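Local coordinates for protein SSD1 (Saccharomyces cerevisiae S288C, PDB 7AM1), which binds untranslated regions of mRNA and represses translation, as a non-enzymatic pseudonuclease of the RNase II family, at residues A[380-385]-A[497-502]; A[715-720]-A[838-843]. All coordinates share one frame; numbering follows the deposited sequence.

Contact 1 of 2, residues A[380-385]-A[497-502]; sequences LHVRNN and STVQEI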
ATOM      1  N   LEU A 380     -26.682  -6.370  -5.457  1.00 42.31           N
ATOM      2  CA  LEU A 380     -27.456  -6.223  -4.238  1.00 42.93           C
ATOM      3  C   LEU A 380     -28.937  -6.099  -4.552  1.00 41.46           C
ATOM      4  O   LEU A 380     -29.322  -5.654  -5.638  1.00 40.67           O
ATOM      5  CB  LEU A 380     -27.055  -4.959  -3.461  1.00 45.95           C
ATOM      6  CG  LEU A 380     -25.723  -4.879  -2.732  1.00 49.25           C
ATOM      7  CD1 LEU A 380     -25.476  -3.432  -2.320  1.00 49.24           C
ATOM      8  CD2 LEU A 380     -25.718  -5.810  -1.529  1.00 50.83           C
ATOM      9  N   HIS A 381     -29.764  -6.476  -3.580  1.00 41.34           N
ATOM     10  CA  HIS A 381     -31.161  -6.078  -3.586  1.00 41.53           C
ATOM     11  C   HIS A 381     -31.563  -5.744  -2.159  1.00 41.89           C
ATOM     12  O   HIS A 381     -30.957  -6.224  -1.197  1.00 41.35           O
ATOM     13  CB  HIS A 381     -32.094  -7.149  -4.175  1.00 42.99           C
ATOM     14  CG  HIS A 381     -32.385  -8.305  -3.266  1.00 43.86           C
ATOM     15  ND1 HIS A 381     -31.743  -9.518  -3.376  1.00 43.80           N
ATOM     16  CD2 HIS A 381     -33.298  -8.453  -2.276  1.00 45.01           C
ATOM     17  CE1 HIS A 381     -32.229 -10.357  -2.478  1.00 44.59           C
ATOM     18  NE2 HIS A 381     -33.170  -9.733  -1.793  1.00 44.71           N
ATOM     19  N   VAL A 382     -32.558  -4.877  -2.034  1.00 44.46           N
ATOM     20  CA  VAL A 382     -33.213  -4.604  -0.763  1.00 45.81           C
ATOM     21  C   VAL A 382     -34.701  -4.799  -1.008  1.00 46.44           C
ATOM     22  O   VAL A 382     -35.234  -4.342  -2.025  1.00 45.82           O
ATOM     23  CB  VAL A 382     -32.912  -3.190  -0.233  1.00 48.82           C
ATOM     24  CG1 VAL A 382     -33.843  -2.844   0.912  1.00 51.98           C
ATOM     25  CG2 VAL A 382     -31.472  -3.079   0.209  1.00 49.01           C
ATOM     26  N   ARG A 383     -35.362  -5.502  -0.105  1.00 48.79           N
ATOM     27  CA  ARG A 383     -36.758  -5.851  -0.312  1.00 51.47           C
ATOM     28  C   ARG A 383     -37.468  -5.735   1.022  1.00 52.36           C
ATOM     29  O   ARG A 383     -36.910  -6.089   2.064  1.00 52.63           O
ATOM     30  CB  ARG A 383     -36.869  -7.260  -0.915  1.00 53.41           C
ATOM     31  CG  ARG A 383     -38.270  -7.779  -1.177  1.00 57.36           C
ATOM     32  CD  ARG A 383     -38.183  -9.134  -1.885  1.00 59.45           C
ATOM     33  NE  ARG A 383     -39.485  -9.756  -2.104  1.00 63.40           N
ATOM     34  CZ  ARG A 383     -40.086 -10.575  -1.249  1.00 66.50           C
ATOM     35  NH1 ARG A 383     -39.508 -10.883  -0.096  1.00 68.33           N
ATOM     36  NH2 ARG A 383     -41.267 -11.087  -1.552  1.00 67.89           N
ATOM     37  N   ASN A 384     -38.678  -5.192   0.988  1.00 51.86           N
ATOM     38  CA  ASN A 384     -39.549  -5.169   2.154  1.00 51.95           C
ATOM     39  C   ASN A 384     -40.318  -6.482   2.185  1.00 54.56           C
ATOM     40  O   ASN A 384     -41.065  -6.789   1.251  1.00 55.21           O
ATOM     41  CB  ASN A 384     -40.482  -3.963   2.089  1.00 52.13           C
ATOM     42  CG  ASN A 384     -41.410  -3.875   3.277  1.00 54.26           C
ATOM     43  OD1 ASN A 384     -41.401  -4.737   4.156  1.00 55.09           O
ATOM     44  ND2 ASN A 384     -42.211  -2.814   3.318  1.00 54.97           N
ATOM     45  N   ASN A 385     -40.115  -7.266   3.247  1.00 55.84           N
ATOM     46  CA  ASN A 385     -40.774  -8.560   3.367  1.00 62.06           C
ATOM     47  C   ASN A 385     -42.209  -8.451   3.863  1.00 68.69           C
ATOM     48  O   ASN A 385     -42.952  -9.432   3.767  1.00 68.30           O
ATOM     49  CB  ASN A 385     -39.987  -9.472   4.309  1.00 61.91           C
ATOM     50  CG  ASN A 385     -38.702  -9.964   3.694  1.00 61.71           C
ATOM     51  OD1 ASN A 385     -38.593 -10.088   2.473  1.00 61.98           O
ATOM     52  ND2 ASN A 385     -37.714 -10.244   4.534  1.00 61.86           N
ATOM     53  N   SER A 497     -31.088   5.103  -0.817  1.00 49.20           N
ATOM     54  CA  SER A 497     -30.936   5.681   0.514  1.00 50.72           C
ATOM     55  C   SER A 497     -31.078   4.622   1.595  1.00 49.08           C
ATOM     56  O   SER A 497     -30.417   4.700   2.637  1.00 48.63           O
ATOM     57  CB  SER A 497     -31.966   6.788   0.728  1.00 55.75           C
ATOM     58  OG  SER A 497     -31.848   7.781  -0.273  1.00 59.14           O
ATOM     59  N   THR A 498     -31.942   3.632   1.374  1.00 48.59           N
ATOM     60  CA  THR A 498     -32.084   2.558   2.346  1.00 47.70           C
ATOM     61  C   THR A 498     -30.826   1.704   2.394  1.00 45.67           C
ATOM     62  O   THR A 498     -30.392   1.295   3.475  1.00 44.77           O
ATOM     63  CB  THR A 498     -33.300   1.701   2.012  1.00 48.46           C
ATOM     64  OG1 THR A 498     -34.447   2.546   1.895  1.00 50.99           O
ATOM     65  CG2 THR A 498     -33.539   0.676   3.109  1.00 48.90           C
ATOM     66  N   VAL A 499     -30.219   1.445   1.232  1.00 45.92           N
ATOM     67  CA  VAL A 499     -28.962   0.705   1.198  1.00 45.41           C
ATOM     68  C   VAL A 499     -27.902   1.431   2.011  1.00 42.98           C
ATOM     69  O   VAL A 499     -27.152   0.811   2.777  1.00 40.54           O
ATOM     70  CB  VAL A 499     -28.501   0.494  -0.255  1.00 46.77           C
ATOM     71  CG1 VAL A 499     -27.131  -0.152  -0.282  1.00 46.99           C
ATOM     72  CG2 VAL A 499     -29.497  -0.357  -1.018  1.00 47.45           C
ATOM     73  N   GLN A 500     -27.825   2.757   1.868  1.00 43.80           N
ATOM     74  CA  GLN A 500     -26.847   3.525   2.629  1.00 43.17           C
ATOM     75  C   GLN A 500     -27.094   3.386   4.125  1.00 43.18           C
ATOM     76  O   GLN A 500     -26.160   3.159   4.901  1.00 43.14           O
ATOM     77  CB  GLN A 500     -26.882   4.996   2.213  1.00 44.03           C
ATOM     78  CG  GLN A 500     -26.082   5.911   3.133  1.00 45.28           C
ATOM     79  CD  GLN A 500     -25.982   7.335   2.623  1.00 47.39           C
ATOM     80  OE1 GLN A 500     -26.421   7.647   1.515  1.00 47.30           O
ATOM     81  NE2 GLN A 500     -25.395   8.209   3.430  1.00 49.15           N
ATOM     82  N   GLU A 501     -28.353   3.501   4.553  1.00 44.42           N
ATOM     83  CA  GLU A 501     -28.631   3.409   5.981  1.00 46.81           C
ATOM     84  C   GLU A 501     -28.333   2.011   6.506  1.00 45.02           C
ATOM     85  O   GLU A 501     -27.903   1.864   7.655  1.00 45.71           O
ATOM     86  CB  GLU A 501     -30.078   3.803   6.274  1.00 53.38           C
ATOM     87  CG  GLU A 501     -30.461   3.654   7.741  1.00 59.72           C
ATOM     88  CD  GLU A 501     -29.522   4.394   8.681  1.00 64.62           C
ATOM     89  OE1 GLU A 501     -29.336   3.923   9.825  1.00 66.48           O
ATOM     90  OE2 GLU A 501     -28.957   5.433   8.275  1.00 66.10           O
ATOM     91  N   ILE A 502     -28.547   0.979   5.688  1.00 43.52           N
ATOM     92  CA  ILE A 502     -28.163  -0.369   6.092  1.00 41.85           C
ATOM     93  C   ILE A 502     -26.648  -0.469   6.224  1.00 41.47           C
ATOM     94  O   ILE A 502     -26.127  -0.968   7.228  1.00 41.43           O
ATOM     95  CB  ILE A 502     -28.710  -1.407   5.095  1.00 41.60           C
ATOM     96  CG1 ILE A 502     -30.235  -1.464   5.172  1.00 42.44           C
ATOM     97  CG2 ILE A 502     -28.108  -2.784   5.373  1.00 41.43           C
ATOM     98  CD1 ILE A 502     -30.867  -2.238   4.038  1.00 42.81           C
TER
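V382 and V499 meet through methyl groups; of the flat groups around them, F367 of strand 367-370 touches both L380 and V499, whereas the imidazole of H381 leaves the strand on the side away from the helix. On that far side the edge-to-face partner of the imidazole is Y364, H395 meets it with the planes about 25° apart, and ND1 and NE2 are hydrogen-bonded to H395 and E391. The contact itself is a helix laid across one face of the RNB domain's mixed β-sheet, with helix 497-502 running almost perpendicular to strand 380-384 (98°). V382 is central. Its CG1, anti to the backbone N (chi1 167°), meets the methyl CG2 of T498, while CG2 serves two helix residues. From the helix, I502 comes tip to tip with V382, its CD1 ending 4.0 Å from V382 CG2. Two residues back along the strand, L380 extends the apolar patch: its CD1 lies 4.2 Å from V499 CG1, and I552 of helix 544-568 touches both residues. No hydrogen bond spans the segments, but Y495 OH, just before 497-502, bonds to V382 N. Packing is closest where the two valines cross, with V382 CG2 3.6 Å from V499 CG2.

Contact 2 of 2, residues A[715-720]-A[838-843]; sequences HLLLCK and KELSDL
Helices 715-720 and 838-842 run roughly antiparallel, at 148°, and their axes come no closer than 12.7 Å; L717 and L840 have the nearest CA atoms, 9.4 Å apart, so long side chains must bridge the gap. L717 does most of this. With CG anti to its own N (chi1 -175°), the leucine points toward the facing helix and splits its two methyls between different partners. CD2 goes to the apolar pair: it lies 4.0 Å from L840 CD2, the two leucines lying alongside each other and pointing opposite ways, and 4.2 Å from L843 CD1, which it meets tip to tip. The other methyl, CD1, lies off the OE1 end of the E839 carboxylate, 3.8 Å from OE1. That carboxylate is the polar half of the contact. E839 reaches out on an extended chain to form a salt bridge with K720, whose NZ is 2.6 Å from E839 OE1. The second oxygen is also near, E839 OE2 being 3.0 Å from K720 NZ, so the ammonium lies in front of both. K720 gets there by bending its chain near the end, and the ion pair lies at the exposed margin, while L717 and L840 are buried.

Around these leucines, L845 and Q424 also touch L717, and I832 touches L840. On the other flanks of helix 715-720, L716 packs on helix 311-321 and H715 NE2 bonds to the carbonyl of G186, so several parts of the chain meet on this helix. L843 follows the last turn, its N bonded to E839 O at 3.0 Å. Together these features make an antiparallel helix-helix packing with a leucine centre and a salt bridge on its exposed side.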
ATOM      1  N   HIS A 715       2.543   6.444  -7.820  1.00 34.32           N
ATOM      2  CA  HIS A 715       3.658   7.337  -7.539  1.00 33.31           C
ATOM      3  C   HIS A 715       4.295   7.826  -8.826  1.00 32.68           C
ATOM      4  O   HIS A 715       4.637   9.007  -8.955  1.00 31.72           O
ATOM      5  CB  HIS A 715       4.683   6.602  -6.673  1.00 33.81           C
ATOM      6  CG  HIS A 715       5.932   7.382  -6.408  1.00 34.58           C
ATOM      7  ND1 HIS A 715       7.017   7.353  -7.259  1.00 35.92           N
ATOM      8  CD2 HIS A 715       6.277   8.197  -5.385  1.00 34.46           C
ATOM      9  CE1 HIS A 715       7.973   8.125  -6.774  1.00 35.35           C
ATOM     10  NE2 HIS A 715       7.550   8.649  -5.637  1.00 35.13           N
ATOM     11  N   LEU A 716       4.438   6.929  -9.799  1.00 34.47           N
ATOM     12  CA  LEU A 716       5.043   7.284 -11.076  1.00 37.55           C
ATOM     13  C   LEU A 716       4.222   8.355 -11.783  1.00 37.34           C
ATOM     14  O   LEU A 716       4.758   9.386 -12.205  1.00 35.12           O
ATOM     15  CB  LEU A 716       5.173   6.024 -11.930  1.00 39.76           C
ATOM     16  CG  LEU A 716       5.781   6.109 -13.323  1.00 42.13           C
ATOM     17  CD1 LEU A 716       7.247   6.535 -13.228  1.00 42.79           C
ATOM     18  CD2 LEU A 716       5.643   4.766 -14.030  1.00 42.91           C
ATOM     19  N   LEU A 717       2.914   8.131 -11.916  1.00 36.70           N
ATOM     20  CA  LEU A 717       2.064   9.091 -12.609  1.00 36.62           C
ATOM     21  C   LEU A 717       1.928  10.389 -11.828  1.00 36.84           C
ATOM     22  O   LEU A 717       1.812  11.463 -12.431  1.00 37.98           O
ATOM     23  CB  LEU A 717       0.691   8.479 -12.859  1.00 36.08           C
ATOM     24  CG  LEU A 717      -0.298   9.294 -13.687  1.00 36.66           C
ATOM     25  CD1 LEU A 717       0.321   9.735 -15.002  1.00 38.25           C
ATOM     26  CD2 LEU A 717      -1.569   8.481 -13.923  1.00 36.40           C
ATOM     27  N   LEU A 718       1.945  10.315 -10.495  1.00 36.07           N
ATOM     28  CA  LEU A 718       1.864  11.522  -9.681  1.00 34.64           C
ATOM     29  C   LEU A 718       3.103  12.392  -9.857  1.00 33.97           C
ATOM     30  O   LEU A 718       3.001  13.623  -9.924  1.00 34.02           O
ATOM     31  CB  LEU A 718       1.683  11.147  -8.210  1.00 36.21           C
ATOM     32  CG  LEU A 718       1.626  12.336  -7.252  1.00 39.27           C
ATOM     33  CD1 LEU A 718       0.473  13.259  -7.606  1.00 40.18           C
ATOM     34  CD2 LEU A 718       1.515  11.854  -5.818  1.00 40.73           C
ATOM     35  N   CYS A 719       4.282  11.773  -9.920  1.00 34.09           N
ATOM     36  CA  CYS A 719       5.504  12.537 -10.137  1.00 34.85           C
ATOM     37  C   CYS A 719       5.473  13.235 -11.489  1.00 33.49           C
ATOM     38  O   CYS A 719       5.870  14.399 -11.608  1.00 35.19           O
ATOM     39  CB  CYS A 719       6.719  11.618 -10.036  1.00 34.50           C
ATOM     40  SG  CYS A 719       7.113  11.117  -8.361  1.00 36.93           S
ATOM     41  N   LYS A 720       5.010  12.533 -12.523  1.00 35.30           N
ATOM     42  CA  LYS A 720       4.845  13.147 -13.835  1.00 38.97           C
ATOM     43  C   LYS A 720       3.869  14.316 -13.784  1.00 37.79           C
ATOM     44  O   LYS A 720       4.085  15.346 -14.438  1.00 37.62           O
ATOM     45  CB  LYS A 720       4.370  12.082 -14.818  1.00 45.23           C
ATOM     46  CG  LYS A 720       4.112  12.563 -16.225  1.00 51.27           C
ATOM     47  CD  LYS A 720       3.829  11.360 -17.114  1.00 56.61           C
ATOM     48  CE  LYS A 720       2.845  11.676 -18.224  1.00 61.36           C
ATOM     49  NZ  LYS A 720       1.870  10.562 -18.401  1.00 63.67           N
ATOM     50  N   LYS A 838      -5.762  15.612 -20.853  1.00 55.14           N
ATOM     51  CA  LYS A 838      -6.489  14.619 -21.636  1.00 58.07           C
ATOM     52  C   LYS A 838      -6.173  13.208 -21.154  1.00 56.27           C
ATOM     53  O   LYS A 838      -7.075  12.370 -21.026  1.00 57.61           O
ATOM     54  CB  LYS A 838      -6.142  14.777 -23.118  1.00 62.08           C
ATOM     55  CG  LYS A 838      -6.850  13.797 -24.049  1.00 65.21           C
ATOM     56  CD  LYS A 838      -8.361  13.956 -23.993  1.00 67.33           C
ATOM     57  N   GLU A 839      -4.899  12.928 -20.875  1.00 53.01           N
ATOM     58  CA  GLU A 839      -4.511  11.598 -20.422  1.00 51.43           C
ATOM     59  C   GLU A 839      -5.228  11.233 -19.129  1.00 45.98           C
ATOM     60  O   GLU A 839      -5.821  10.155 -19.016  1.00 44.87           O
ATOM     61  CB  GLU A 839      -2.994  11.536 -20.233  1.00 55.42           C
ATOM     62  CG  GLU A 839      -2.453  10.153 -19.896  1.00 59.65           C
ATOM     63  CD  GLU A 839      -0.944  10.150 -19.720  1.00 63.40           C
ATOM     64  OE1 GLU A 839      -0.452   9.542 -18.747  1.00 64.17           O
ATOM     65  OE2 GLU A 839      -0.246  10.765 -20.556  1.00 65.40           O
ATOM     66  N   LEU A 840      -5.185  12.127 -18.138  1.00 42.93           N
ATOM     67  CA  LEU A 840      -5.831  11.850 -16.862  1.00 42.75           C
ATOM     68  C   LEU A 840      -7.337  11.693 -17.028  1.00 44.71           C
ATOM     69  O   LEU A 840      -7.956  10.844 -16.377  1.00 43.91           O
ATOM     70  CB  LEU A 840      -5.515  12.965 -15.868  1.00 42.53           C
ATOM     71  CG  LEU A 840      -4.028  13.172 -15.568  1.00 42.75           C
ATOM     72  CD1 LEU A 840      -3.852  14.217 -14.480  1.00 43.26           C
ATOM     73  CD2 LEU A 840      -3.368  11.863 -15.165  1.00 42.32           C
ATOM     74  N   SER A 841      -7.944  12.514 -17.887  1.00 49.13           N
ATOM     75  CA  SER A 841      -9.376  12.404 -18.141  1.00 51.83           C
ATOM     76  C   SER A 841      -9.715  11.034 -18.715  1.00 51.55           C
ATOM     77  O   SER A 841     -10.667  10.379 -18.273  1.00 51.32           O
ATOM     78  CB  SER A 841      -9.820  13.524 -19.083  1.00 55.25           C
ATOM     79  OG  SER A 841     -11.190  13.401 -19.421  1.00 58.23           O
ATOM     80  N   ASP A 842      -8.937  10.581 -19.703  1.00 51.89           N
ATOM     81  CA  ASP A 842      -9.159   9.258 -20.277  1.00 52.84           C
ATOM     82  C   ASP A 842      -9.056   8.172 -19.212  1.00 51.14           C
ATOM     83  O   ASP A 842      -9.846   7.222 -19.202  1.00 53.18           O
ATOM     84  CB  ASP A 842      -8.153   8.999 -21.399  1.00 54.81           C
ATOM     85  CG  ASP A 842      -8.346   9.923 -22.585  1.00 58.77           C
ATOM     86  OD1 ASP A 842      -9.486  10.386 -22.810  1.00 60.82           O
ATOM     87  OD2 ASP A 842      -7.351  10.193 -23.289  1.00 60.08           O
ATOM     88  N   LEU A 843      -8.085   8.294 -18.309  1.00 47.16           N
ATOM     89  CA  LEU A 843      -7.941   7.363 -17.197  1.00 45.88           C
ATOM     90  C   LEU A 843      -8.924   7.637 -16.065  1.00 45.36           C
ATOM     91  O   LEU A 843      -8.889   6.929 -15.051  1.00 44.00           O
ATOM     92  CB  LEU A 843      -6.509   7.420 -16.662  1.00 46.81           C
ATOM     93  CG  LEU A 843      -5.418   7.102 -17.688  1.00 49.42           C
ATOM     94  CD1 LEU A 843      -4.031   7.333 -17.107  1.00 50.04           C
ATOM     95  CD2 LEU A 843      -5.552   5.674 -18.184  1.00 50.66           C
TER

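In the fold
From the N terminus, the chain first builds the β-sheets of its early domains, then enters the RNB domain, where contact 1 closes a loop of 111 residues by bringing helix 495-510 back onto strand 378-384. Only after this loop is complete does contact 2 open: it joins the long helix 689-725 to helix 834-842 across 117 residues, which include strands 732-741 to 777-782 of the C-terminal part. The two loops are in series, neither nested nor crossing. The centres of contact 1 and contact 2 are about 37 Å apart, and the nearest atoms of contact 1 and contact 2 are about 23 Å apart. Contact 1 thus joins sheet and helix within the RNB domain, whereas contact 2 ties the C-terminal region back to helix 689-725.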